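Imidazoleglycerol-phosphate dehydratase (Staphylococcus aureus subsp. aureus, PDB 2AE8) catalyses the manganese-dependent dehydration of imidazoleglycerol phosphate to imidazoleacetol phosphate, the sixth step of histidine biosynthesis. Local coordinates at residues T128-V134 with T176-R182; P140-F144 with F165-I170. All coordinates share one frame; numbering follows the deposited sequence.

Interaction 1: T128-V134 with T176-R182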
ATOM      1  N   THR B 128       0.092 -23.174 -26.509  1.00 26.10           N
ATOM      2  CA  THR B 128      -0.642 -23.846 -25.433  1.00 25.81           C
ATOM      3  C   THR B 128       0.091 -25.092 -24.987  1.00 25.59           C
ATOM      4  O   THR B 128       0.719 -25.776 -25.806  1.00 25.18           O
ATOM      5  CB  THR B 128      -2.044 -24.246 -25.919  1.00 26.03           C
ATOM      6  OG1 THR B 128      -2.837 -23.070 -26.048  1.00 26.98           O
ATOM      7  CG2 THR B 128      -2.744 -25.205 -24.938  1.00 26.95           C
ATOM      8  N   LEU B 129       0.006 -25.393 -23.694  1.00 24.53           N
ATOM      9  CA  LEU B 129       0.440 -26.688 -23.177  1.00 24.37           C
ATOM     10  C   LEU B 129      -0.617 -27.184 -22.190  1.00 24.73           C
ATOM     11  O   LEU B 129      -0.982 -26.452 -21.266  1.00 24.55           O
ATOM     12  CB  LEU B 129       1.809 -26.582 -22.489  1.00 24.02           C
ATOM     13  CG  LEU B 129       2.365 -27.871 -21.861  1.00 24.02           C
ATOM     14  CD1 LEU B 129       2.753 -28.916 -22.931  1.00 24.14           C
ATOM     15  CD2 LEU B 129       3.556 -27.539 -20.994  1.00 23.29           C
ATOM     16  N   ALA B 130      -1.138 -28.392 -22.407  1.00 23.93           N
ATOM     17  CA  ALA B 130      -2.053 -28.989 -21.450  1.00 23.99           C
ATOM     18  C   ALA B 130      -1.518 -30.289 -20.878  1.00 24.09           C
ATOM     19  O   ALA B 130      -0.789 -31.037 -21.565  1.00 23.46           O
ATOM     20  CB  ALA B 130      -3.435 -29.198 -22.065  1.00 24.59           C
ATOM     21  N   ARG B 131      -1.874 -30.548 -19.620  1.00 23.50           N
ATOM     22  CA  ARG B 131      -1.603 -31.831 -18.982  1.00 23.57           C
ATOM     23  C   ARG B 131      -2.916 -32.421 -18.510  1.00 23.71           C
ATOM     24  O   ARG B 131      -3.713 -31.743 -17.859  1.00 23.99           O
ATOM     25  CB  ARG B 131      -0.655 -31.706 -17.784  1.00 23.68           C
ATOM     26  CG  ARG B 131      -0.499 -33.014 -16.987  1.00 24.35           C
ATOM     27  CD  ARG B 131       0.268 -32.828 -15.688  1.00 25.02           C
ATOM     28  NE  ARG B 131      -0.464 -31.975 -14.751  1.00 25.35           N
ATOM     29  CZ  ARG B 131       0.041 -30.879 -14.192  1.00 27.14           C
ATOM     30  NH1 ARG B 131       1.289 -30.505 -14.469  1.00 25.45           N
ATOM     31  NH2 ARG B 131      -0.705 -30.164 -13.355  1.00 24.80           N
ATOM     32  N   VAL B 132      -3.131 -33.696 -18.817  1.00 22.95           N
ATOM     33  CA  VAL B 132      -4.285 -34.410 -18.268  1.00 23.68           C
ATOM     34  C   VAL B 132      -3.809 -35.694 -17.610  1.00 24.32           C
ATOM     35  O   VAL B 132      -2.994 -36.427 -18.183  1.00 24.64           O
ATOM     36  CB  VAL B 132      -5.365 -34.676 -19.312  1.00 23.72           C
ATOM     37  CG1 VAL B 132      -6.510 -35.472 -18.690  1.00 22.29           C
ATOM     38  CG2 VAL B 132      -5.884 -33.330 -19.887  1.00 24.03           C
ATOM     39  N   VAL B 133      -4.320 -35.932 -16.407  1.00 24.94           N
ATOM     40  CA  VAL B 133      -3.996 -37.100 -15.594  1.00 25.93           C
ATOM     41  C   VAL B 133      -5.305 -37.839 -15.377  1.00 27.26           C
ATOM     42  O   VAL B 133      -6.256 -37.256 -14.869  1.00 26.73           O
ATOM     43  CB  VAL B 133      -3.408 -36.690 -14.196  1.00 26.40           C
ATOM     44  CG1 VAL B 133      -3.205 -37.917 -13.313  1.00 24.28           C
ATOM     45  CG2 VAL B 133      -2.082 -35.919 -14.362  1.00 25.11           C
ATOM     46  N   VAL B 134      -5.366 -39.109 -15.779  1.00 28.53           N
ATOM     47  CA  VAL B 134      -6.551 -39.926 -15.451  1.00 29.13           C
ATOM     48  C   VAL B 134      -6.233 -41.179 -14.654  1.00 29.96           C
ATOM     49  O   VAL B 134      -5.195 -41.820 -14.850  1.00 30.00           O
ATOM     50  CB  VAL B 134      -7.570 -40.196 -16.645  1.00 30.58           C
ATOM     51  CG1 VAL B 134      -7.306 -39.378 -17.899  1.00 29.35           C
ATOM     52  CG2 VAL B 134      -7.831 -41.705 -16.919  1.00 29.14           C
ATOM     53  N   THR B 176      -9.986 -37.501 -12.620  1.00 26.44           N
ATOM     54  CA  THR B 176      -9.270 -36.814 -13.713  1.00 26.17           C
ATOM     55  C   THR B 176      -8.862 -35.397 -13.300  1.00 26.28           C
ATOM     56  O   THR B 176      -9.677 -34.668 -12.749  1.00 26.15           O
ATOM     57  CB  THR B 176     -10.135 -36.778 -15.000  1.00 25.93           C
ATOM     58  OG1 THR B 176     -10.374 -38.125 -15.441  1.00 25.95           O
ATOM     59  CG2 THR B 176      -9.448 -35.996 -16.131  1.00 24.88           C
ATOM     60  N   HIS B 177      -7.598 -35.040 -13.546  1.00 25.43           N
ATOM     61  CA  HIS B 177      -7.129 -33.661 -13.377  1.00 24.84           C
ATOM     62  C   HIS B 177      -6.755 -33.101 -14.742  1.00 25.04           C
ATOM     63  O   HIS B 177      -5.882 -33.642 -15.423  1.00 24.52           O
ATOM     64  CB  HIS B 177      -5.926 -33.599 -12.419  1.00 24.31           C
ATOM     65  CG  HIS B 177      -6.300 -33.762 -10.967  1.00 24.60           C
ATOM     66  ND1 HIS B 177      -6.006 -32.815 -10.013  1.00 25.57           N
ATOM     67  CD2 HIS B 177      -6.962 -34.752 -10.318  1.00 24.63           C
ATOM     68  CE1 HIS B 177      -6.474 -33.204  -8.839  1.00 24.90           C
ATOM     69  NE2 HIS B 177      -7.048 -34.384  -8.996  1.00 26.99           N
ATOM     70  N   ILE B 178      -7.419 -32.011 -15.123  1.00 24.53           N
ATOM     71  CA  ILE B 178      -7.114 -31.299 -16.358  1.00 24.48           C
ATOM     72  C   ILE B 178      -6.482 -29.948 -16.004  1.00 24.66           C
ATOM     73  O   ILE B 178      -7.059 -29.166 -15.236  1.00 24.01           O
ATOM     74  CB  ILE B 178      -8.394 -31.089 -17.206  1.00 23.97           C
ATOM     75  CG1 ILE B 178      -8.925 -32.453 -17.711  1.00 24.93           C
ATOM     76  CG2 ILE B 178      -8.127 -30.099 -18.346  1.00 24.19           C
ATOM     77  CD1 ILE B 178     -10.233 -32.386 -18.462  1.00 25.38           C
ATOM     78  N   ASP B 179      -5.307 -29.685 -16.568  1.00 24.37           N
ATOM     79  CA  ASP B 179      -4.555 -28.462 -16.271  1.00 25.32           C
ATOM     80  C   ASP B 179      -4.076 -27.815 -17.569  1.00 25.81           C
ATOM     81  O   ASP B 179      -3.366 -28.447 -18.357  1.00 25.85           O
ATOM     82  CB  ASP B 179      -3.322 -28.776 -15.404  1.00 25.36           C
ATOM     83  CG  ASP B 179      -3.656 -28.939 -13.921  1.00 27.25           C
ATOM     84  OD1 ASP B 179      -3.963 -27.910 -13.278  1.00 28.56           O
ATOM     85  OD2 ASP B 179      -3.578 -30.079 -13.373  1.00 27.49           O
ATOM     86  N   LEU B 180      -4.455 -26.561 -17.780  1.00 26.21           N
ATOM     87  CA  LEU B 180      -3.903 -25.777 -18.857  1.00 27.54           C
ATOM     88  C   LEU B 180      -2.682 -25.104 -18.281  1.00 27.46           C
ATOM     89  O   LEU B 180      -2.811 -24.163 -17.496  1.00 27.31           O
ATOM     90  CB  LEU B 180      -4.896 -24.695 -19.281  1.00 27.61           C
ATOM     91  CG  LEU B 180      -5.296 -24.502 -20.741  1.00 31.04           C
ATOM     92  CD1 LEU B 180      -5.808 -23.057 -20.942  1.00 29.61           C
ATOM     93  CD2 LEU B 180      -4.224 -24.876 -21.746  1.00 28.45           C
ATOM     94  N   ILE B 181      -1.495 -25.570 -18.651  1.00 27.34           N
ATOM     95  CA  ILE B 181      -0.261 -25.018 -18.079  1.00 27.39           C
ATOM     96  C   ILE B 181       0.009 -23.619 -18.632  1.00 27.12           C
ATOM     97  O   ILE B 181       0.415 -22.728 -17.897  1.00 26.13           O
ATOM     98  CB  ILE B 181       0.942 -25.959 -18.280  1.00 27.99           C
ATOM     99  CG1 ILE B 181       0.691 -27.253 -17.481  1.00 29.66           C
ATOM    100  CG2 ILE B 181       2.248 -25.263 -17.853  1.00 28.54           C
ATOM    101  CD1 ILE B 181       1.382 -28.415 -18.046  1.00 35.22           C
ATOM    102  N   ARG B 182      -0.239 -23.440 -19.927  1.00 26.28           N
ATOM    103  CA  ARG B 182      -0.238 -22.122 -20.557  1.00 25.55           C
ATOM    104  C   ARG B 182      -1.163 -22.163 -21.769  1.00 25.71           C
ATOM    105  O   ARG B 182      -1.416 -23.232 -22.317  1.00 24.26           O
ATOM    106  CB  ARG B 182       1.180 -21.656 -20.924  1.00 25.87           C
ATOM    107  CG  ARG B 182       1.972 -22.583 -21.857  1.00 25.80           C
ATOM    108  CD  ARG B 182       3.374 -21.986 -22.150  1.00 25.83           C
ATOM    109  NE  ARG B 182       4.107 -21.866 -20.889  1.00 24.75           N
ATOM    110  CZ  ARG B 182       4.920 -22.791 -20.400  1.00 24.50           C
ATOM    111  NH1 ARG B 182       5.184 -23.903 -21.093  1.00 21.97           N
ATOM    112  NH2 ARG B 182       5.484 -22.588 -19.222  1.00 21.88           N
TER
HETATM  113  O   HOH W   1      -3.251 -32.399 -14.562  1.00 26.54           O
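Thr-128 opens the pairing by laying its methyl CG2 across the end of Leu-180, 3.5 Å from CD2; it also packs on helix 186-205, against the manganese ligand His-188 and against Glu-189, which probably lines the substrate site. At Leu-129 the two antiparallel strands slip by one residue. Its carbonyl O takes the N-H of Ile-181 at 2.8 Å, an angled bond (136° at the hydrogen), and more weakly that of Arg-182, while its own N donates to Arg-182 O. Two residues thus face one, a classic beta bulge, and Ile-181 CD1 lies against Leu-129 CD2 (3.8 Å). Beyond Ala-130 the register is regular, and Arg-131 pairs with Asp-179 through two backbone bonds. The Arg-131 chain runs out with CG trans to the backbone N and then bends at chi3 (65°), which tips the guanidinium toward Asp-179. There NH2 makes a salt bridge to Asp-179 OD2 at 2.9 Å, the planes 66° apart; its N-H points poorly at the oxygen, a weak hydrogen bond. A water at the guanidinium edge accepts from Arg-131 NE (2.8 Å) within reach of Asp-179 OD2 and His-177 O, a water-mediated link beside the salt bridge. Asp-179 OD1 is claimed by Arg-182 of the second subunit, Arg-131 NH1 by the hydroxyl of Tyr-122 in its own chain. Strands 128-135 and 175-182 are the middle pair of the four-stranded sheet in one of the enzyme's duplicated half-domains; the face with Arg-131, Val-133, His-177 and Asp-179 meets neighbouring subunits, that with Val-132 and Ile-178 helices 186-205 and 159-171. Val-132 sets CG2 alongside Ile-178 CG1 at 3.8 Å. Val-133 exchanges two backbone bonds with His-177, whose NE2 bonds to the backbone O of Asp-126 and ND1 to the Arg-182 guanidinium, both of the second subunit. Val-134 CB finally lies 3.7 Å from Thr-176 OG1, a buried hydroxyl without a polar partner.

Interaction 2: P140-F144 with F165-I170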
ATOM      1  N   PRO B 140     -15.523 -41.117  -8.743  1.00 30.53           N
ATOM      2  CA  PRO B 140     -15.808 -40.091  -9.748  1.00 29.40           C
ATOM      3  C   PRO B 140     -15.394 -38.699  -9.243  1.00 28.91           C
ATOM      4  O   PRO B 140     -15.894 -38.237  -8.203  1.00 26.93           O
ATOM      5  CB  PRO B 140     -17.323 -40.173  -9.921  1.00 29.89           C
ATOM      6  CG  PRO B 140     -17.739 -41.477  -9.234  1.00 30.92           C
ATOM      7  CD  PRO B 140     -16.757 -41.613  -8.112  1.00 30.26           C
ATOM      8  N   TYR B 141     -14.456 -38.070  -9.952  1.00 27.87           N
ATOM      9  CA  TYR B 141     -13.874 -36.789  -9.505  1.00 27.31           C
ATOM     10  C   TYR B 141     -13.160 -36.093 -10.658  1.00 26.56           C
ATOM     11  O   TYR B 141     -12.296 -36.690 -11.301  1.00 25.98           O
ATOM     12  CB  TYR B 141     -12.855 -36.987  -8.359  1.00 27.02           C
ATOM     13  CG  TYR B 141     -12.528 -35.682  -7.657  1.00 27.80           C
ATOM     14  CD1 TYR B 141     -11.581 -34.788  -8.181  1.00 27.86           C
ATOM     15  CD2 TYR B 141     -13.201 -35.321  -6.490  1.00 27.56           C
ATOM     16  CE1 TYR B 141     -11.323 -33.564  -7.552  1.00 28.32           C
ATOM     17  CE2 TYR B 141     -12.943 -34.115  -5.847  1.00 30.23           C
ATOM     18  CZ  TYR B 141     -12.007 -33.249  -6.384  1.00 28.45           C
ATOM     19  OH  TYR B 141     -11.776 -32.074  -5.734  1.00 31.12           O
ATOM     20  N   LEU B 142     -13.498 -34.821 -10.872  1.00 25.72           N
ATOM     21  CA  LEU B 142     -12.831 -33.973 -11.872  1.00 25.23           C
ATOM     22  C   LEU B 142     -12.279 -32.702 -11.242  1.00 25.39           C
ATOM     23  O   LEU B 142     -13.027 -31.943 -10.612  1.00 24.73           O
ATOM     24  CB  LEU B 142     -13.814 -33.552 -12.965  1.00 25.26           C
ATOM     25  CG  LEU B 142     -13.301 -32.558 -14.011  1.00 25.41           C
ATOM     26  CD1 LEU B 142     -12.129 -33.105 -14.875  1.00 24.56           C
ATOM     27  CD2 LEU B 142     -14.429 -32.047 -14.882  1.00 24.29           C
ATOM     28  N   SER B 143     -10.993 -32.458 -11.473  1.00 24.85           N
ATOM     29  CA  SER B 143     -10.372 -31.177 -11.159  1.00 25.22           C
ATOM     30  C   SER B 143     -10.052 -30.481 -12.484  1.00 24.73           C
ATOM     31  O   SER B 143      -9.142 -30.880 -13.201  1.00 24.93           O
ATOM     32  CB  SER B 143      -9.122 -31.415 -10.314  1.00 25.46           C
ATOM     33  OG  SER B 143      -8.497 -30.199  -9.995  1.00 25.69           O
ATOM     34  N   PHE B 144     -10.858 -29.475 -12.831  1.00 24.76           N
ATOM     35  CA  PHE B 144     -10.743 -28.798 -14.120  1.00 25.18           C
ATOM     36  C   PHE B 144     -10.119 -27.427 -13.894  1.00 25.50           C
ATOM     37  O   PHE B 144     -10.728 -26.564 -13.264  1.00 24.84           O
ATOM     38  CB  PHE B 144     -12.140 -28.639 -14.742  1.00 25.16           C
ATOM     39  CG  PHE B 144     -12.119 -28.121 -16.157  1.00 27.22           C
ATOM     40  CD1 PHE B 144     -12.053 -29.003 -17.232  1.00 27.22           C
ATOM     41  CD2 PHE B 144     -12.143 -26.740 -16.413  1.00 27.22           C
ATOM     42  CE1 PHE B 144     -12.029 -28.530 -18.536  1.00 27.57           C
ATOM     43  CE2 PHE B 144     -12.122 -26.261 -17.712  1.00 27.46           C
ATOM     44  CZ  PHE B 144     -12.072 -27.162 -18.777  1.00 26.11           C
ATOM     45  N   PHE B 165     -16.535 -32.554 -20.064  1.00 26.06           N
ATOM     46  CA  PHE B 165     -15.609 -33.348 -19.281  1.00 26.53           C
ATOM     47  C   PHE B 165     -16.132 -33.796 -17.925  1.00 26.51           C
ATOM     48  O   PHE B 165     -15.847 -34.922 -17.499  1.00 26.56           O
ATOM     49  CB  PHE B 165     -14.218 -32.691 -19.213  1.00 26.70           C
ATOM     50  CG  PHE B 165     -13.459 -32.825 -20.499  1.00 27.60           C
ATOM     51  CD1 PHE B 165     -13.026 -34.075 -20.932  1.00 28.34           C
ATOM     52  CD2 PHE B 165     -13.247 -31.726 -21.319  1.00 28.21           C
ATOM     53  CE1 PHE B 165     -12.356 -34.217 -22.150  1.00 27.69           C
ATOM     54  CE2 PHE B 165     -12.566 -31.861 -22.540  1.00 27.40           C
ATOM     55  CZ  PHE B 165     -12.122 -33.111 -22.951  1.00 27.66           C
ATOM     56  N   ARG B 166     -16.908 -32.933 -17.277  0.50 26.74           N
ATOM     57  CA  ARG B 166     -17.616 -33.275 -16.048  0.50 27.30           C
ATOM     58  C   ARG B 166     -18.587 -34.441 -16.265  0.50 27.26           C
ATOM     59  O   ARG B 166     -18.628 -35.368 -15.463  0.50 27.10           O
ATOM     60  CB  ARG B 166     -18.343 -32.045 -15.477  0.50 27.37           C
ATOM     61  CG  ARG B 166     -19.128 -32.309 -14.189  0.50 29.51           C
ATOM     62  CD  ARG B 166     -18.818 -31.302 -13.070  0.50 32.09           C
ATOM     63  NE  ARG B 166     -19.330 -29.957 -13.331  0.50 34.61           N
ATOM     64  CZ  ARG B 166     -18.587 -28.851 -13.364  0.50 35.12           C
ATOM     65  NH1 ARG B 166     -19.167 -27.683 -13.600  0.50 38.87           N
ATOM     66  NH2 ARG B 166     -17.275 -28.899 -13.150  0.50 34.73           N
ATOM     67  N   ALA B 167     -19.351 -34.388 -17.353  1.00 27.34           N
ATOM     68  CA  ALA B 167     -20.332 -35.437 -17.683  1.00 27.59           C
ATOM     69  C   ALA B 167     -19.631 -36.783 -17.957  1.00 27.31           C
ATOM     70  O   ALA B 167     -20.034 -37.811 -17.423  1.00 27.46           O
ATOM     71  CB  ALA B 167     -21.199 -35.018 -18.883  1.00 27.43           C
ATOM     72  N   VAL B 168     -18.563 -36.755 -18.747  1.00 28.00           N
ATOM     73  CA  VAL B 168     -17.805 -37.967 -19.077  1.00 27.84           C
ATOM     74  C   VAL B 168     -17.115 -38.583 -17.852  1.00 27.41           C
ATOM     75  O   VAL B 168     -17.244 -39.767 -17.569  1.00 27.45           O
ATOM     76  CB  VAL B 168     -16.748 -37.695 -20.165  1.00 28.43           C
ATOM     77  CG1 VAL B 168     -15.805 -38.892 -20.329  1.00 28.24           C
ATOM     78  CG2 VAL B 168     -17.412 -37.318 -21.499  1.00 27.78           C
ATOM     79  N   VAL B 169     -16.338 -37.780 -17.150  1.00 26.44           N
ATOM     80  CA  VAL B 169     -15.491 -38.245 -16.060  1.00 25.94           C
ATOM     81  C   VAL B 169     -16.315 -38.787 -14.906  1.00 26.20           C
ATOM     82  O   VAL B 169     -15.998 -39.833 -14.324  1.00 27.09           O
ATOM     83  CB  VAL B 169     -14.565 -37.073 -15.564  1.00 26.28           C
ATOM     84  CG1 VAL B 169     -14.047 -37.323 -14.132  1.00 25.94           C
ATOM     85  CG2 VAL B 169     -13.427 -36.865 -16.553  1.00 25.21           C
ATOM     86  N   ILE B 170     -17.380 -38.084 -14.568  1.00 25.79           N
ATOM     87  CA  ILE B 170     -18.177 -38.459 -13.407  1.00 26.83           C
ATOM     88  C   ILE B 170     -18.956 -39.755 -13.699  1.00 27.06           C
ATOM     89  O   ILE B 170     -19.020 -40.654 -12.857  1.00 27.21           O
ATOM     90  CB  ILE B 170     -19.119 -37.309 -12.961  1.00 26.72           C
ATOM     91  CG1 ILE B 170     -18.291 -36.066 -12.482  1.00 27.79           C
ATOM     92  CG2 ILE B 170     -20.096 -37.772 -11.905  1.00 28.25           C
ATOM     93  CD1 ILE B 170     -17.349 -36.330 -11.285  1.00 28.07           C
TER
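Leu-142 drives its side chain from strand 141-144 into the flank of helix 165-170. With CG trans to the backbone N (chi1 174°), the branch CD2 reaches the helix backbone itself, 3.6 Å from Arg-166 N, and lies against the CB atoms of Phe-165 and Arg-166. Its own CB meets Val-169 CG1 at 4.0 Å. That same valine methyl also lies against the strand backbone, 3.4 Å from Tyr-141 O. Ile-170 works at the other end: its CD1 reaches to within 3.6 Å of Tyr-141 N, and Pro-140 CB rests 3.4 Å from Ile-170 O, so the proline ring sits by the main chain of the helix. Pro-140 and Ile-170 pack further on Ile-170 and Pro-140 of the fourth subunit. Strand and helix run roughly antiparallel, their axes 7.8 Å apart at closest, as a helix layered on the outermost strand of the sheet within this chain, part of the alpha/beta sandwich. Near the strand's far end, the Phe-144 ring turns its edge to Phe-165 CD2. Across this interface the meeting groups are methyls, methylenes and ring carbons laid against one another or against backbone, so cohesion comes from close apolar fit and burial rather than from directed polar bonds.

In the fold
From the N-terminal side, strand 128-135 is followed by strand 141-145, then by helix 159-171 and strand 175-182. Interaction 2 closes the shorter loop, bringing the helix back onto strand 141-145; interaction 1 closes the longer one, so interaction 2 is nested within it. Strand 175-182 enters the sheet between 128-135 and 141-145, antiparallel to the first and parallel to the second. The contacts meet there: Thr-176 N lies 2.8 Å from Tyr-141 O, a probable hydrogen bond, and Thr-176 packs on Val-169. One contact thus joins the sheet's middle strands and the other fastens its outer strand to a helix, and both border the second subunit.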